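Local coordinates for alpha-glucosidase (Bacteroides thetaiotaomicron, PDB 5XFM), which hydrolyses beta-L-arabinopyranosides and alpha-galactosides as a bifunctional glycoside hydrolase of family 97 that carries a calcium ion, at residues H290-G295 and Y445-G450; P284-K289 and D418-A423; G440-Y445 and V484-F489. The protein carries 1 engineered substitution. All blocks are in the same frame, centred on the assembly; numbering follows the deposited sequence.

In the fold
Residues 284-289 and 290-295 form one continuous lead into strand 295-299; they meet helix 410-425 in contact 2 and residues 445-450, including most of strand 448-451, in contact 1, and the centres of these two contacts lie about 10 Å apart. Contact 3, whose centre is about 11 Å from that of contact 1 and 14 Å from that of contact 2, lies on helix 441-444 and shares Tyr445 with contact 1. Along the chain contact 1 interleaves with both others, whereas contact 2 closes before contact 3 opens. Contacts 1 and 2 thus bring the lead into strand 295-299 to later elements of the catalytic barrel, while contact 3 joins helix 441-444 to a later loop, 484-489.

Contact 1 of 3, residues H290-G295 and Y445-G450; sequences HDYRFG and YPNYVG
At the N-terminal end of the parallel strands of the (beta/alpha)8 barrel, Tyr292 and Phe294, which lead into strand 295-299, pack against Pro446, Asn447 and Val449, which lead into or belong to strand 448-451. The second segment opens with a type I beta turn from Tyr445 to Tyr448, and that turn presents Asn447 to the tyrosine. CE2 of Tyr292 lies 3.5 Å from CB of Asn447, while CD2 of Tyr292 stands 3.9 Å from the carbonyl O of Pro446. The two side chains of Tyr292 and Asn447 run alongside each other in the same direction, ring and amide planes 27° apart. With chi1 at 55°, CG of Asn447 sits between its own N and carbonyl carbon, and the polar atoms of the amide are bonded outside the two segments, OD1 to Tyr286; the Tyr292 hydroxyl is bonded instead to Asp424. His290 CB rests on one face of the Tyr292 ring, 3.6 Å above its plane and offset toward the rim. Farther along, Met429 of strand 429-432 touches Tyr292, Phe294 and Val449. The Phe294 ring has Tyr292 O over the centre of one face, and its CE1 meets Val449 CG1 at 3.9 Å.

Contact 2 of 3, residues P284-K289 and D418-A423; sequences PLYETK and DILSDA
A chi1 of 50° places CG of Tyr286 between its backbone N and carbonyl carbon and so directs the ring, with its hydroxyl, to the backbone of Leu420; a chi2 of -92° sets the ring plane about perpendicular to the plane of CA, CB and CG and decides only how its flat sides are turned. The end of the tyrosine does most of the touching: its OH stands 3.2 Å from the carbonyl O of Leu420, and CB of Leu420 is 3.7 Å from the same OH of Tyr286. Beside it, CE1 of Tyr286 comes within 4.5 Å of Ser421 CB, a looser approach at the margin of the contact. The example shows how a loop without regular structure can lay one ring against a barrel helix. Helix 410-425 joins strands 399-403 and 429-432 of the (beta/alpha)8 barrel, and the Leu420 side chain also touches Val430 and Phe432 of strand 429-432. No hydrogen bond runs directly between the two segments; Asn447 bridges them, taking the Tyr286 hydroxyl on OD1 and giving its ND2 to Leu420 O. One amide thus bonds to both polar atoms, consistent with their closeness. Farther along the loop, Thr288 OG1 is bonded to Asp424 OD1, a direct hydrogen bond from the loop to helix 410-425.

Contact 3 of 3, residues G440-Y445 and V484-F489; sequences GWERMY and VGSMEF
Glu442, on the short helix 441-444 of the family 97 catalytic barrel, reaches across to Ser486 in a buried loop, a clear case of one carboxylate joining two parts of a fold. From CB, which points toward the loop, a chi1 of -68° puts CG beside the backbone N and anti to the carbonyl carbon; CG of Glu442 then passes 3.9 Å from Ser486 OG. The chain bends at chi2, 93°, and so brings the carboxylate round to offer its two oxygens to different partners, with CD of Glu442 3.7 Å from Ser486 OG. OE2 of Glu442 is gripped twice by a single residue. The backbone N of Ser486 donates to it over 2.8 Å at an N-H...O angle of 154°, coming in nearly in line with the CD-OE2 bond, while the Ser486 hydroxyl OG gives its proton to Glu442 OE2 over 2.7 Å, on the anti lone pair, the side away from OE1. Ser486 OG is itself bonded to Gln523 NE2, so the serine has a second anchor beyond the loop. The other oxygen, OE1, is bonded to Trp279 NE1 and also accepts from a water 2.8 Å from Glu442 OE1. With both oxygens engaged, the carboxylate has little freedom to rotate. Replacing Glu442 by an alanine is likely to leave the N-H and hydroxyl of Ser486 without their common acceptor and Trp279 without its bond, and to open a gap beside the water. Gly440, at the N-cap of the helix, joins the same network: its N donates to the water over 2.9 Å. That water completes the bridge by donating to the carbonyl O of Val484, 3.0 Å away from the water oxygen.

Contact 1 of 3, residues H290-G295 and Y445-G450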
loop_
_atom_site.group_PDB
_atom_site.type_symbol
_atom_site.label_atom_id
_atom_site.label_comp_id
_atom_site.label_asym_id
_atom_site.label_seq_id
_atom_site.Cartn_x
_atom_site.Cartn_y
_atom_site.Cartn_z
ATOM N N HIS A 290 3.608 5.140 -23.474
ATOM C CA HIS A 290 4.156 6.326 -22.817
ATOM C C HIS A 290 5.284 6.015 -21.846
ATOM O O HIS A 290 5.277 4.990 -21.162
ATOM C CB HIS A 290 3.042 7.079 -22.092
ATOM C CG HIS A 290 1.941 7.528 -22.997
ATOM N ND1 HIS A 290 0.712 6.904 -23.039
ATOM C CD2 HIS A 290 1.888 8.528 -23.910
ATOM C CE1 HIS A 290 -0.050 7.498 -23.939
ATOM N NE2 HIS A 290 0.637 8.490 -24.479
ATOM N N ASP A 291 6.244 6.932 -21.793
ATOM C CA ASP A 291 7.373 6.843 -20.881
ATOM C C ASP A 291 7.083 7.760 -19.694
ATOM O O ASP A 291 7.437 8.941 -19.705
ATOM C CB ASP A 291 8.669 7.247 -21.591
ATOM C CG ASP A 291 9.904 7.079 -20.720
ATOM O OD1 ASP A 291 9.826 6.406 -19.669
ATOM O OD2 ASP A 291 10.966 7.621 -21.099
ATOM N N TYR A 292 6.416 7.215 -18.681
ATOM C CA TYR A 292 5.910 8.035 -17.583
ATOM C C TYR A 292 7.045 8.457 -16.667
ATOM O O TYR A 292 7.848 7.634 -16.225
ATOM C CB TYR A 292 4.834 7.288 -16.799
ATOM C CG TYR A 292 3.557 7.087 -17.584
ATOM C CD1 TYR A 292 2.747 8.163 -17.926
ATOM C CD2 TYR A 292 3.174 5.827 -17.998
ATOM C CE1 TYR A 292 1.585 7.981 -18.647
ATOM C CE2 TYR A 292 2.016 5.635 -18.722
ATOM C CZ TYR A 292 1.226 6.710 -19.042
ATOM O OH TYR A 292 0.070 6.505 -19.761
ATOM N N ARG A 293 7.107 9.755 -16.403
ATOM C CA ARG A 293 8.181 10.336 -15.617
ATOM C C ARG A 293 7.738 10.549 -14.172
ATOM O O ARG A 293 6.740 11.216 -13.909
ATOM C CB ARG A 293 8.633 11.653 -16.253
ATOM C CG ARG A 293 9.781 12.354 -15.543
ATOM C CD ARG A 293 10.026 13.730 -16.160
ATOM N NE ARG A 293 11.133 14.444 -15.530
ATOM C CZ ARG A 293 11.516 15.670 -15.872
ATOM N NH1 ARG A 293 10.886 16.315 -16.844
ATOM N NH2 ARG A 293 12.535 16.248 -15.251
ATOM N N PHE A 294 8.464 9.946 -13.235
ATOM C CA PHE A 294 8.101 10.067 -11.833
ATOM C C PHE A 294 8.924 11.160 -11.160
ATOM O O PHE A 294 9.844 11.715 -11.764
ATOM C CB PHE A 294 8.294 8.728 -11.114
ATOM C CG PHE A 294 7.811 7.549 -11.908
ATOM C CD1 PHE A 294 6.501 7.492 -12.364
ATOM C CD2 PHE A 294 8.660 6.493 -12.189
ATOM C CE1 PHE A 294 6.057 6.408 -13.099
ATOM C CE2 PHE A 294 8.218 5.402 -12.916
ATOM C CZ PHE A 294 6.913 5.362 -13.370
ATOM N N GLY A 295 8.587 11.474 -9.914
ATOM C CA GLY A 295 9.336 12.471 -9.174
ATOM C C GLY A 295 8.611 13.153 -8.034
ATOM O O GLY A 295 7.876 12.525 -7.270
ATOM N N TYR A 445 -0.992 -2.240 -13.742
ATOM C CA TYR A 445 -1.274 -1.004 -14.494
ATOM C C TYR A 445 -0.053 -0.087 -14.653
ATOM O O TYR A 445 0.369 0.560 -13.693
ATOM C CB TYR A 445 -2.396 -0.220 -13.810
ATOM C CG TYR A 445 -3.629 -1.042 -13.517
ATOM C CD1 TYR A 445 -4.572 -1.296 -14.505
ATOM C CD2 TYR A 445 -3.841 -1.580 -12.251
ATOM C CE1 TYR A 445 -5.700 -2.050 -14.237
ATOM C CE2 TYR A 445 -4.955 -2.330 -11.976
ATOM C CZ TYR A 445 -5.882 -2.565 -12.967
ATOM O OH TYR A 445 -6.998 -3.321 -12.684
ATOM N N PRO A 446 0.482 0.011 -15.881
ATOM C CA PRO A 446 1.701 0.773 -16.204
ATOM C C PRO A 446 1.655 2.242 -15.785
ATOM O O PRO A 446 2.710 2.818 -15.515
ATOM C CB PRO A 446 1.788 0.669 -17.732
ATOM C CG PRO A 446 1.025 -0.565 -18.078
ATOM C CD PRO A 446 -0.076 -0.674 -17.061
ATOM N N ASN A 447 0.467 2.838 -15.736
ATOM C CA ASN A 447 0.347 4.264 -15.413
ATOM C C ASN A 447 -0.141 4.532 -13.988
ATOM O O ASN A 447 -0.399 5.672 -13.613
ATOM C CB ASN A 447 -0.574 4.961 -16.422
ATOM C CG ASN A 447 -1.943 4.305 -16.525
ATOM O OD1 ASN A 447 -2.068 3.077 -16.501
ATOM N ND2 ASN A 447 -2.972 5.123 -16.661
ATOM N N TYR A 448 -0.238 3.477 -13.189
ATOM C CA TYR A 448 -0.598 3.628 -11.789
ATOM C C TYR A 448 0.580 4.189 -10.996
ATOM O O TYR A 448 1.673 3.645 -11.040
ATOM C CB TYR A 448 -1.053 2.289 -11.202
ATOM C CG TYR A 448 -1.165 2.318 -9.701
ATOM C CD1 TYR A 448 -2.215 2.982 -9.075
ATOM C CD2 TYR A 448 -0.212 1.697 -8.907
ATOM C CE1 TYR A 448 -2.317 3.025 -7.700
ATOM C CE2 TYR A 448 -0.305 1.733 -7.532
ATOM C CZ TYR A 448 -1.358 2.394 -6.933
ATOM O OH TYR A 448 -1.440 2.427 -5.562
ATOM N N VAL A 449 0.371 5.301 -10.295
ATOM C CA VAL A 449 1.473 5.900 -9.543
ATOM C C VAL A 449 1.158 6.169 -8.063
ATOM O O VAL A 449 1.671 7.123 -7.475
ATOM C CB VAL A 449 1.952 7.206 -10.204
ATOM C CG1 VAL A 449 2.552 6.906 -11.582
ATOM C CG2 VAL A 449 0.817 8.220 -10.302
ATOM N N GLY A 450 0.324 5.324 -7.459
ATOM C CA GLY A 450 0.137 5.378 -6.023
ATOM C C GLY A 450 -1.282 5.551 -5.525
ATOM O O GLY A 450 -2.172 5.969 -6.267
#

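Contact 2 of 3, residues P284-K289 and D418-A423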
loop_
_atom_site.group_PDB
_atom_site.type_symbol
_atom_site.label_atom_id
_atom_site.label_comp_id
_atom_site.label_asym_id
_atom_site.label_seq_id
_atom_site.Cartn_x
_atom_site.Cartn_y
_atom_site.Cartn_z
ATOM N N PRO A 284 1.128 -7.390 -16.087
ATOM C CA PRO A 284 0.493 -6.210 -16.692
ATOM C C PRO A 284 -0.731 -6.570 -17.525
ATOM O O PRO A 284 -0.708 -7.559 -18.256
ATOM C CB PRO A 284 1.604 -5.630 -17.571
ATOM C CG PRO A 284 2.858 -6.011 -16.869
ATOM C CD PRO A 284 2.591 -7.376 -16.272
ATOM N N LEU A 285 -1.784 -5.770 -17.409
ATOM C CA LEU A 285 -3.026 -6.018 -18.137
ATOM C C LEU A 285 -3.074 -5.233 -19.446
ATOM O O LEU A 285 -3.952 -5.460 -20.281
ATOM C CB LEU A 285 -4.229 -5.679 -17.262
ATOM C CG LEU A 285 -4.431 -6.685 -16.120
ATOM C CD1 LEU A 285 -5.390 -6.149 -15.068
ATOM C CD2 LEU A 285 -4.898 -8.040 -16.652
ATOM N N TYR A 286 -2.124 -4.318 -19.621
ATOM C CA TYR A 286 -1.921 -3.669 -20.911
ATOM C C TYR A 286 -0.501 -3.128 -21.032
ATOM O O TYR A 286 0.241 -3.041 -20.052
ATOM C CB TYR A 286 -2.952 -2.557 -21.176
ATOM C CG TYR A 286 -3.159 -1.526 -20.086
ATOM C CD1 TYR A 286 -4.140 -1.706 -19.119
ATOM C CD2 TYR A 286 -2.408 -0.354 -20.048
ATOM C CE1 TYR A 286 -4.355 -0.766 -18.132
ATOM C CE2 TYR A 286 -2.620 0.602 -19.057
ATOM C CZ TYR A 286 -3.593 0.383 -18.102
ATOM O OH TYR A 286 -3.817 1.305 -17.110
ATOM N N GLU A 287 -0.117 -2.846 -22.271
ATOM C CA GLU A 287 1.183 -2.290 -22.585
ATOM C C GLU A 287 0.986 -0.789 -22.767
ATOM O O GLU A 287 -0.076 -0.355 -23.226
ATOM C CB GLU A 287 1.740 -2.922 -23.866
ATOM C CG GLU A 287 2.123 -4.414 -23.762
ATOM C CD GLU A 287 3.388 -4.692 -22.964
ATOM O OE1 GLU A 287 4.338 -5.264 -23.542
ATOM O OE2 GLU A 287 3.428 -4.372 -21.757
ATOM N N THR A 288 1.967 0.015 -22.376
ATOM C CA THR A 288 1.842 1.447 -22.590
ATOM C C THR A 288 2.821 1.955 -23.646
ATOM O O THR A 288 3.922 1.430 -23.790
ATOM C CB THR A 288 2.035 2.239 -21.286
ATOM O OG1 THR A 288 1.714 3.620 -21.514
ATOM C CG2 THR A 288 3.460 2.114 -20.781
ATOM N N LYS A 289 2.399 2.977 -24.383
ATOM C CA LYS A 289 3.252 3.647 -25.356
ATOM C C LYS A 289 3.968 4.831 -24.714
ATOM O O LYS A 289 4.834 5.455 -25.326
ATOM C CB LYS A 289 2.427 4.148 -26.547
ATOM C CG LYS A 289 1.688 3.066 -27.322
ATOM C CD LYS A 289 0.811 3.676 -28.416
ATOM C CE LYS A 289 -0.022 2.617 -29.131
ATOM N NZ LYS A 289 0.729 1.334 -29.262
ATOM N N ASP A 418 -11.223 1.022 -15.376
ATOM C CA ASP A 418 -11.588 1.809 -16.557
ATOM C C ASP A 418 -10.964 3.219 -16.534
ATOM O O ASP A 418 -10.530 3.735 -17.577
ATOM C CB ASP A 418 -13.112 1.903 -16.692
ATOM C CG ASP A 418 -13.764 0.546 -16.925
ATOM O OD1 ASP A 418 -13.034 -0.425 -17.214
ATOM O OD2 ASP A 418 -15.005 0.450 -16.850
ATOM N N ILE A 419 -10.910 3.828 -15.352
ATOM C CA ILE A 419 -10.278 5.135 -15.223
ATOM C C ILE A 419 -8.799 5.023 -15.579
ATOM O O ILE A 419 -8.273 5.827 -16.363
ATOM C CB ILE A 419 -10.422 5.719 -13.803
ATOM C CG1 ILE A 419 -11.860 6.160 -13.546
ATOM C CG2 ILE A 419 -9.488 6.897 -13.610
ATOM C CD1 ILE A 419 -12.128 6.531 -12.090
ATOM N N LEU A 420 -8.135 4.011 -15.026
ATOM C CA LEU A 420 -6.723 3.783 -15.347
ATOM C C LEU A 420 -6.462 3.565 -16.843
ATOM O O LEU A 420 -5.452 4.037 -17.389
ATOM C CB LEU A 420 -6.184 2.585 -14.556
ATOM C CG LEU A 420 -5.691 2.922 -13.150
ATOM C CD1 LEU A 420 -5.552 1.682 -12.278
ATOM C CD2 LEU A 420 -4.348 3.620 -13.291
ATOM N N SER A 421 -7.366 2.840 -17.493
ATOM C CA SER A 421 -7.198 2.461 -18.889
ATOM C C SER A 421 -7.393 3.675 -19.829
ATOM O O SER A 421 -6.591 3.906 -20.748
ATOM C CB SER A 421 -8.169 1.326 -19.230
ATOM O OG SER A 421 -7.926 0.799 -20.515
ATOM N N ASP A 422 -8.461 4.442 -19.607
ATOM C CA ASP A 422 -8.677 5.673 -20.383
ATOM C C ASP A 422 -7.518 6.663 -20.150
ATOM O O ASP A 422 -7.023 7.329 -21.082
ATOM C CB ASP A 422 -10.018 6.313 -20.018
ATOM C CG ASP A 422 -11.214 5.525 -20.550
ATOM O OD1 ASP A 422 -11.045 4.725 -21.500
ATOM O OD2 ASP A 422 -12.328 5.709 -20.019
ATOM N N ALA A 423 -7.089 6.742 -18.894
ATOM C CA ALA A 423 -5.955 7.575 -18.528
ATOM C C ALA A 423 -4.733 7.213 -19.345
ATOM O O ALA A 423 -4.110 8.087 -19.951
ATOM C CB ALA A 423 -5.646 7.447 -17.044
#

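Contact 3 of 3, residues G440-Y445 and V484-F489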
loop_
_atom_site.group_PDB
_atom_site.type_symbol
_atom_site.label_atom_id
_atom_site.label_comp_id
_atom_site.label_asym_id
_atom_site.label_seq_id
_atom_site.Cartn_x
_atom_site.Cartn_y
_atom_site.Cartn_z
ATOM N N GLY A 440 -1.341 -5.115 -5.971
ATOM C CA GLY A 440 -0.410 -5.453 -7.030
ATOM C C GLY A 440 -0.582 -4.522 -8.220
ATOM O O GLY A 440 -0.208 -4.860 -9.343
ATOM N N TRP A 441 -1.159 -3.348 -7.977
ATOM C CA TRP A 441 -1.573 -2.472 -9.068
ATOM C C TRP A 441 -0.435 -1.825 -9.883
ATOM O O TRP A 441 -0.639 -1.509 -11.058
ATOM C CB TRP A 441 -2.512 -1.387 -8.517
ATOM C CG TRP A 441 -3.891 -1.930 -8.211
ATOM C CD1 TRP A 441 -4.273 -3.242 -8.231
ATOM C CD2 TRP A 441 -5.070 -1.176 -7.897
ATOM N NE1 TRP A 441 -5.606 -3.352 -7.928
ATOM C CE2 TRP A 441 -6.121 -2.100 -7.718
ATOM C CE3 TRP A 441 -5.340 0.190 -7.743
ATOM C CZ2 TRP A 441 -7.420 -1.703 -7.393
ATOM C CZ3 TRP A 441 -6.630 0.583 -7.421
ATOM C CH2 TRP A 441 -7.653 -0.361 -7.247
ATOM N N GLU A 442 0.757 -1.675 -9.301
ATOM C CA GLU A 442 1.898 -1.118 -10.039
ATOM C C GLU A 442 2.262 -1.988 -11.246
ATOM O O GLU A 442 2.541 -1.479 -12.337
ATOM C CB GLU A 442 3.131 -0.981 -9.131
ATOM C CG GLU A 442 3.040 0.074 -8.021
ATOM C CD GLU A 442 2.531 -0.487 -6.704
ATOM O OE1 GLU A 442 1.909 -1.573 -6.722
ATOM O OE2 GLU A 442 2.769 0.149 -5.650
ATOM N N ARG A 443 2.249 -3.303 -11.050
ATOM C CA ARG A 443 2.560 -4.222 -12.127
ATOM C C ARG A 443 1.365 -4.367 -13.054
ATOM O O ARG A 443 1.522 -4.386 -14.272
ATOM C CB ARG A 443 2.973 -5.590 -11.584
ATOM C CG ARG A 443 3.468 -6.534 -12.664
ATOM C CD ARG A 443 4.505 -7.492 -12.122
ATOM N NE ARG A 443 4.982 -8.404 -13.158
ATOM C CZ ARG A 443 5.969 -8.105 -14.000
ATOM N NH1 ARG A 443 6.564 -6.916 -13.930
ATOM N NH2 ARG A 443 6.358 -8.986 -14.917
ATOM N N MET A 444 0.172 -4.485 -12.480
ATOM C CA MET A 444 -1.021 -4.655 -13.296
ATOM C C MET A 444 -1.291 -3.455 -14.217
ATOM O O MET A 444 -1.740 -3.643 -15.351
ATOM C CB MET A 444 -2.228 -4.932 -12.406
ATOM C CG MET A 444 -2.132 -6.267 -11.698
ATOM S SD MET A 444 -3.126 -6.407 -10.210
ATOM C CE MET A 444 -4.777 -6.485 -10.899
ATOM N N TYR A 445 -0.992 -2.240 -13.742
ATOM C CA TYR A 445 -1.274 -1.004 -14.494
ATOM C C TYR A 445 -0.053 -0.087 -14.653
ATOM O O TYR A 445 0.369 0.560 -13.693
ATOM C CB TYR A 445 -2.396 -0.220 -13.810
ATOM C CG TYR A 445 -3.629 -1.042 -13.517
ATOM C CD1 TYR A 445 -4.572 -1.296 -14.505
ATOM C CD2 TYR A 445 -3.841 -1.580 -12.251
ATOM C CE1 TYR A 445 -5.700 -2.050 -14.237
ATOM C CE2 TYR A 445 -4.955 -2.330 -11.976
ATOM C CZ TYR A 445 -5.882 -2.565 -12.967
ATOM O OH TYR A 445 -6.998 -3.321 -12.684
ATOM N N VAL A 484 3.107 -3.682 0.959
ATOM C CA VAL A 484 2.412 -4.342 -0.142
ATOM C C VAL A 484 2.099 -3.396 -1.295
ATOM O O VAL A 484 1.530 -3.818 -2.303
ATOM C CB VAL A 484 1.083 -4.987 0.318
ATOM C CG1 VAL A 484 1.336 -6.006 1.426
ATOM C CG2 VAL A 484 0.111 -3.921 0.776
ATOM N N GLY A 485 2.449 -2.119 -1.159
ATOM C CA GLY A 485 2.150 -1.181 -2.226
ATOM C C GLY A 485 2.437 0.286 -1.973
ATOM O O GLY A 485 2.610 0.717 -0.827
ATOM N N SER A 486 2.461 1.056 -3.061
ATOM C CA SER A 486 2.718 2.490 -3.004
ATOM C C SER A 486 1.749 3.196 -2.078
ATOM O O SER A 486 0.538 2.970 -2.127
ATOM C CB SER A 486 2.634 3.117 -4.399
ATOM O OG SER A 486 3.673 2.671 -5.238
ATOM N N MET A 487 2.299 4.069 -1.245
ATOM C CA MET A 487 1.517 4.829 -0.279
ATOM C C MET A 487 1.747 6.329 -0.453
ATOM O O MET A 487 2.823 6.839 -0.136
ATOM C CB MET A 487 1.881 4.396 1.139
ATOM C CG MET A 487 1.055 5.023 2.234
ATOM S SD MET A 487 1.572 4.382 3.834
ATOM C CE MET A 487 3.233 5.045 3.955
ATOM N N GLU A 488 0.746 7.027 -0.978
ATOM C CA GLU A 488 0.857 8.465 -1.217
ATOM C C GLU A 488 0.509 9.206 0.062
ATOM O O GLU A 488 -0.642 9.590 0.280
ATOM C CB GLU A 488 -0.063 8.911 -2.356
ATOM C CG GLU A 488 0.685 9.520 -3.526
ATOM C CD GLU A 488 1.039 10.992 -3.310
ATOM O OE1 GLU A 488 0.300 11.694 -2.589
ATOM O OE2 GLU A 488 2.072 11.447 -3.843
ATOM N N PHE A 489 1.510 9.390 0.916
ATOM C CA PHE A 489 1.274 9.835 2.285
ATOM C C PHE A 489 1.244 11.360 2.421
ATOM O O PHE A 489 0.569 11.897 3.299
ATOM C CB PHE A 489 2.343 9.239 3.213
ATOM C CG PHE A 489 2.129 9.551 4.666
ATOM C CD1 PHE A 489 1.254 8.795 5.429
ATOM C CD2 PHE A 489 2.805 10.600 5.270
ATOM C CE1 PHE A 489 1.051 9.080 6.772
ATOM C CE2 PHE A 489 2.607 10.891 6.608
ATOM C CZ PHE A 489 1.729 10.126 7.361
HETATM O O HOH W 1 0.289 -2.978 -4.910
#